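Local coordinates for protein putative O-GlcNAcase nagJ (Clostridium perfringens, PDB 6PV5) that probably hydrolyses terminal N-acetylhexosamine residues of glycans as a family 84 glycoside hydrolase, the catalytic region being part of this fragment, at residues A[486-491]-A[499-504]; A[412-417]-A[608-613]. One frame throughout, in Å; residues are numbered along the deposited sequence.

Overall arrangement
Contact 1 (486-491 with 499-504) and contact 2 (412-417 with 608-613) lie side by side, their centres about 9 Å apart and each about 20 Å from the centre of the chain. Both sit where the parallel eight-stranded barrel of the hydrolase meets the helical region that follows it, and both are away from the predicted proton donor Asp-305. Asp-499 ties them together: its OD2 forms a salt bridge with Lys-414 NZ at 2.7 Å, while its OD1 is used within contact 1. A second tie is the probable hydrogen bond from Ser-490 OG to Met-415 O, also 2.7 Å, and Ser-500 packs against Val-611.

Contact 1: A[486-491]-A[499-504]; sequences FANHST and DSPEIK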
loop_
_atom_site.group_PDB
_atom_site.type_symbol
_atom_site.label_atom_id
_atom_site.label_comp_id
_atom_site.label_asym_id
_atom_site.label_seq_id
_atom_site.Cartn_x
_atom_site.Cartn_y
_atom_site.Cartn_z
ATOM N N PHE A 486 8.296 -14.260 11.415
ATOM C CA PHE A 486 7.284 -13.654 12.277
ATOM C C PHE A 486 6.043 -13.273 11.462
ATOM O O PHE A 486 4.909 -13.611 11.822
ATOM C CB PHE A 486 7.923 -12.432 12.960
ATOM C CG PHE A 486 6.986 -11.545 13.739
ATOM C CD1 PHE A 486 6.500 -11.944 14.978
ATOM C CD2 PHE A 486 6.621 -10.295 13.251
ATOM C CE1 PHE A 486 5.652 -11.116 15.710
ATOM C CE2 PHE A 486 5.767 -9.471 13.972
ATOM C CZ PHE A 486 5.287 -9.879 15.208
ATOM N N ALA A 487 6.264 -12.544 10.358
ATOM C CA ALA A 487 5.163 -12.007 9.561
ATOM C C ALA A 487 4.304 -13.129 8.967
ATOM O O ALA A 487 3.102 -12.959 8.777
ATOM C CB ALA A 487 5.711 -11.107 8.479
ATOM N N ASN A 488 4.916 -14.285 8.708
ATOM C CA ASN A 488 4.203 -15.454 8.201
ATOM C C ASN A 488 2.995 -15.809 9.065
ATOM O O ASN A 488 1.998 -16.335 8.553
ATOM C CB ASN A 488 5.171 -16.623 7.971
ATOM C CG ASN A 488 4.542 -17.912 7.477
ATOM O OD1 ASN A 488 3.724 -17.922 6.561
ATOM N ND2 ASN A 488 4.939 -19.021 8.081
ATOM N N HIS A 489 3.055 -15.491 10.367
ATOM C CA HIS A 489 1.968 -15.882 11.255
ATOM C C HIS A 489 0.994 -14.731 11.483
ATOM O O HIS A 489 0.176 -14.792 12.391
ATOM C CB HIS A 489 2.520 -16.378 12.598
ATOM C CG HIS A 489 3.288 -17.652 12.507
ATOM N ND1 HIS A 489 2.715 -18.860 12.796
ATOM C CD2 HIS A 489 4.564 -17.906 12.138
ATOM C CE1 HIS A 489 3.611 -19.823 12.637
ATOM N NE2 HIS A 489 4.747 -19.264 12.225
ATOM N N SER A 490 1.066 -13.683 10.657
ATOM C CA SER A 490 0.305 -12.471 10.939
ATOM C C SER A 490 -0.175 -11.800 9.645
ATOM O O SER A 490 0.078 -10.601 9.447
ATOM C CB SER A 490 1.193 -11.500 11.698
ATOM O OG SER A 490 0.394 -10.606 12.459
ATOM N N THR A 491 -0.773 -12.576 8.731
ATOM C CA THR A 491 -1.090 -12.025 7.415
ATOM C C THR A 491 -2.599 -11.906 7.267
ATOM O O THR A 491 -3.075 -10.992 6.623
ATOM C CB THR A 491 -0.432 -12.775 6.246
ATOM O OG1 THR A 491 -0.870 -14.138 6.247
ATOM C CG2 THR A 491 1.082 -12.752 6.297
ATOM N N ASP A 499 -2.571 -17.311 7.103
ATOM C CA ASP A 499 -1.390 -17.395 7.948
ATOM C C ASP A 499 -0.727 -18.766 7.771
ATOM O O ASP A 499 -1.427 -19.767 7.618
ATOM C CB ASP A 499 -1.785 -17.345 9.423
ATOM C CG ASP A 499 -2.365 -16.018 9.897
ATOM O OD1 ASP A 499 -2.068 -14.978 9.256
ATOM O OD2 ASP A 499 -3.080 -16.030 10.941
ATOM N N SER A 500 0.611 -18.779 7.775
ATOM C CA SER A 500 1.442 -19.970 7.867
ATOM C C SER A 500 0.784 -21.181 7.201
ATOM O O SER A 500 0.499 -22.176 7.876
ATOM C CB SER A 500 1.804 -20.262 9.314
ATOM O OG SER A 500 0.624 -20.593 10.038
ATOM N N PRO A 501 0.563 -21.158 5.859
ATOM C CA PRO A 501 -0.197 -22.226 5.177
ATOM C C PRO A 501 0.400 -23.641 5.164
ATOM O O PRO A 501 -0.337 -24.627 5.179
ATOM C CB PRO A 501 -0.304 -21.706 3.728
ATOM C CG PRO A 501 0.891 -20.769 3.590
ATOM C CD PRO A 501 0.999 -20.082 4.942
ATOM N N GLU A 502 1.731 -23.731 5.144
ATOM C CA GLU A 502 2.453 -24.990 5.129
ATOM C C GLU A 502 2.367 -25.650 6.502
ATOM O O GLU A 502 2.187 -26.866 6.575
ATOM C CB GLU A 502 3.940 -24.783 4.837
ATOM C CG GLU A 502 4.257 -24.432 3.408
ATOM C CD GLU A 502 5.750 -24.242 3.145
ATOM O OE1 GLU A 502 6.141 -23.114 2.772
ATOM O OE2 GLU A 502 6.526 -25.218 3.318
ATOM N N ILE A 503 2.556 -24.848 7.563
ATOM C CA ILE A 503 2.365 -25.290 8.941
ATOM C C ILE A 503 0.943 -25.829 9.094
ATOM O O ILE A 503 0.743 -26.880 9.699
ATOM C CB ILE A 503 2.671 -24.167 9.972
ATOM C CG1 ILE A 503 4.113 -23.656 9.895
ATOM C CG2 ILE A 503 2.308 -24.585 11.390
ATOM C CD1 ILE A 503 5.176 -24.748 9.945
ATOM N N LYS A 504 -0.037 -25.116 8.529
ATOM C CA LYS A 504 -1.417 -25.543 8.658
ATOM C C LYS A 504 -1.633 -26.889 7.963
ATOM O O LYS A 504 -2.351 -27.745 8.476
ATOM C CB LYS A 504 -2.417 -24.539 8.075
ATOM C CG LYS A 504 -3.865 -24.951 8.346
ATOM C CD LYS A 504 -4.935 -23.949 7.999
ATOM C CE LYS A 504 -6.316 -24.358 8.502
ATOM N NZ LYS A 504 -6.813 -25.630 7.904
HETATM O O HOH W 1 4.064 -21.790 6.556
HETATM O O HOH W 2 0.039 -19.435 12.514
#
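Asn-488 and Thr-491 meet Asp-499 and Ser-500 where the chain leaves helix 480-487 through a type I beta turn, Ala-487 to Ser-490, and later returns to start helix 501-515, with Ser-500 at its N-cap position. Two hydrogen bonds join the segments. Ser-500 N donates to Asn-488 O at 2.9 Å. Thr-491 N donates to Asp-499 OD1 at 2.8 Å, reaching the oxygen nearly along its C-O bond. The same OD1 also takes the backbone N-H of Arg-492, so two successive amides grip one carboxylate oxygen, while OD2 pairs with Lys-414.

Packing fills in around these bonds. Asn-488 lays its amide alongside Ser-500, a chi1 of 178° swinging CG away from the backbone N, and ND2 lies 3.6 Å from Ser-500 CB; its OD1 is bonded to Arg-497 NH1. The same CB also makes a CH-pi contact over one face of the His-489 imidazole, 4.0 Å from the ring centroid and shifted toward the rim. The ring is steadied by Glu-530, bonded to NE2, and by Phe-561, met edge-to-face.

Water completes the join. One molecule accepts from Asn-488 ND2 and, weakly, from Glu-502 N in the first turn of the helix; a second bridges His-489 ND1 and Ser-500 OG, 2.8 Å from each.

Contact 2: A[412-417]-A[608-613]; sequences EDKMAL and ANNVVD
Lys-414 and Asn-609 reach for each other from opposite directions across a backbone gap of 9.1 Å between Lys-414 CA and Asn-609 CA. The lysine crosses a little over half of it: chi1 of -174° sets CG opposite the backbone N, and the chain stays extended to its end, bringing NZ to Asn-609 OD1 at 2.9 Å. This hydrogen bond lies in the carbonyl plane, on a lone pair, with a C=O...N angle of 135°. One carbon back from the ammonium, Lys-414 CE also lies against the amide oxygen, 3.3 Å from Asn-609 OD1.

Asn-610 comes in at a slant to the lysine, its ND2 3.6 Å from Lys-414 NZ. Two donors can sit this close because both turn to Asp-499 OD2, which forms a salt bridge with the lysine and a weak hydrogen bond with the Asn-610 amide. Arg-492 O is a further acceptor for NZ. The largely buried ammonium is thus held by a carboxylate and two neutral oxygens, and its charge would probably strengthen both of the latter bonds.

Asn-609 and Asn-610 belong to the bend leading into helix 612-619, where Asp-613 N bonds back to Ala-608 O at 3.0 Å. Lys-414 comes from the long loop between the last two strands of the parallel barrel, so the arrangement is a polar join between a (beta/alpha)8 TIM-barrel catalytic domain and its helical post-catalytic region.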
loop_
_atom_site.group_PDB
_atom_site.type_symbol
_atom_site.label_atom_id
_atom_site.label_comp_id
_atom_site.label_asym_id
_atom_site.label_seq_id
_atom_site.Cartn_x
_atom_site.Cartn_y
_atom_site.Cartn_z
ATOM N N GLU A 412 -7.929 -4.784 16.183
ATOM C CA GLU A 412 -6.772 -3.919 16.310
ATOM C C GLU A 412 -5.613 -4.628 17.015
ATOM O O GLU A 412 -4.514 -4.112 16.978
ATOM C CB GLU A 412 -7.153 -2.607 17.004
ATOM C CG GLU A 412 -8.059 -2.856 18.205
ATOM C CD GLU A 412 -8.127 -1.751 19.252
ATOM O OE1 GLU A 412 -7.719 -0.615 18.936
ATOM O OE2 GLU A 412 -8.592 -2.032 20.390
ATOM N N ASP A 413 -5.859 -5.792 17.629
ATOM C CA ASP A 413 -4.815 -6.513 18.353
ATOM C C ASP A 413 -4.027 -7.425 17.422
ATOM O O ASP A 413 -3.022 -7.999 17.838
ATOM C CB ASP A 413 -5.392 -7.399 19.462
ATOM C CG ASP A 413 -6.099 -6.584 20.535
ATOM O OD1 ASP A 413 -5.549 -5.527 20.926
ATOM O OD2 ASP A 413 -7.213 -6.984 20.933
ATOM N N LYS A 414 -4.484 -7.566 16.173
ATOM C CA LYS A 414 -3.691 -8.310 15.199
ATOM C C LYS A 414 -3.110 -7.360 14.152
ATOM O O LYS A 414 -3.868 -6.614 13.540
ATOM C CB LYS A 414 -4.560 -9.371 14.513
ATOM C CG LYS A 414 -3.757 -10.276 13.600
ATOM C CD LYS A 414 -4.426 -11.575 13.198
ATOM C CE LYS A 414 -3.420 -12.473 12.486
ATOM N NZ LYS A 414 -4.055 -13.735 12.015
ATOM N N MET A 415 -1.789 -7.431 13.907
ATOM C CA MET A 415 -1.150 -6.662 12.850
ATOM C C MET A 415 -1.290 -7.402 11.514
ATOM O O MET A 415 -1.055 -8.602 11.440
ATOM C CB MET A 415 0.347 -6.442 13.104
ATOM C CG MET A 415 0.693 -5.725 14.405
ATOM S SD MET A 415 -0.025 -4.057 14.464
ATOM C CE MET A 415 1.101 -3.192 15.557
ATOM N N ALA A 416 -1.620 -6.658 10.444
ATOM C CA ALA A 416 -1.614 -7.214 9.097
ATOM C C ALA A 416 -0.261 -6.899 8.479
ATOM O O ALA A 416 0.055 -5.731 8.250
ATOM C CB ALA A 416 -2.750 -6.624 8.291
ATOM N N LEU A 417 0.540 -7.944 8.247
ATOM C CA LEU A 417 1.903 -7.778 7.772
ATOM C C LEU A 417 2.091 -8.540 6.463
ATOM O O LEU A 417 3.226 -8.805 6.077
ATOM C CB LEU A 417 2.886 -8.297 8.841
ATOM C CG LEU A 417 2.845 -7.567 10.194
ATOM C CD1 LEU A 417 3.764 -8.265 11.205
ATOM C CD2 LEU A 417 3.277 -6.111 10.014
ATOM N N ALA A 608 -0.630 -15.717 15.173
ATOM C CA ALA A 608 -0.568 -17.165 15.086
ATOM C C ALA A 608 -1.855 -17.787 15.626
ATOM O O ALA A 608 -1.844 -18.952 16.042
ATOM C CB ALA A 608 0.649 -17.683 15.851
ATOM N N ASN A 609 -2.975 -17.049 15.529
ATOM C CA ASN A 609 -4.219 -17.341 16.234
ATOM C C ASN A 609 -5.127 -18.273 15.422
ATOM O O ASN A 609 -6.061 -18.824 15.983
ATOM C CB ASN A 609 -5.011 -16.064 16.560
ATOM C CG ASN A 609 -5.259 -15.237 15.316
ATOM O OD1 ASN A 609 -4.313 -14.850 14.628
ATOM N ND2 ASN A 609 -6.514 -15.005 14.979
ATOM N N ASN A 610 -4.853 -18.458 14.122
ATOM C CA ASN A 610 -5.670 -19.307 13.256
ATOM C C ASN A 610 -5.077 -20.718 13.093
ATOM O O ASN A 610 -5.804 -21.638 12.733
ATOM C CB ASN A 610 -5.840 -18.735 11.830
ATOM C CG ASN A 610 -6.534 -17.387 11.788
ATOM O OD1 ASN A 610 -7.487 -17.155 12.521
ATOM N ND2 ASN A 610 -6.078 -16.492 10.927
ATOM N N VAL A 611 -3.757 -20.874 13.236
ATOM C CA VAL A 611 -3.095 -22.149 12.950
ATOM C C VAL A 611 -2.407 -22.722 14.200
ATOM O O VAL A 611 -2.744 -23.818 14.632
ATOM C CB VAL A 611 -2.115 -22.016 11.765
ATOM C CG1 VAL A 611 -1.379 -23.330 11.494
ATOM C CG2 VAL A 611 -2.815 -21.497 10.498
ATOM N N VAL A 612 -1.469 -21.979 14.802
ATOM C CA VAL A 612 -0.681 -22.507 15.910
ATOM C C VAL A 612 -1.532 -22.592 17.178
ATOM O O VAL A 612 -1.467 -23.573 17.927
ATOM C CB VAL A 612 0.629 -21.715 16.137
ATOM C CG1 VAL A 612 1.369 -22.190 17.383
ATOM C CG2 VAL A 612 1.570 -21.827 14.934
ATOM N N ASP A 613 -2.306 -21.533 17.440
ATOM C CA ASP A 613 -3.093 -21.441 18.649
ATOM C C ASP A 613 -4.040 -22.645 18.789
ATOM O O ASP A 613 -4.058 -23.289 19.842
ATOM C CB ASP A 613 -3.754 -20.065 18.766
ATOM C CG ASP A 613 -4.476 -19.889 20.091
ATOM O OD1 ASP A 613 -5.531 -20.497 20.244
ATOM O OD2 ASP A 613 -3.945 -19.193 20.963
#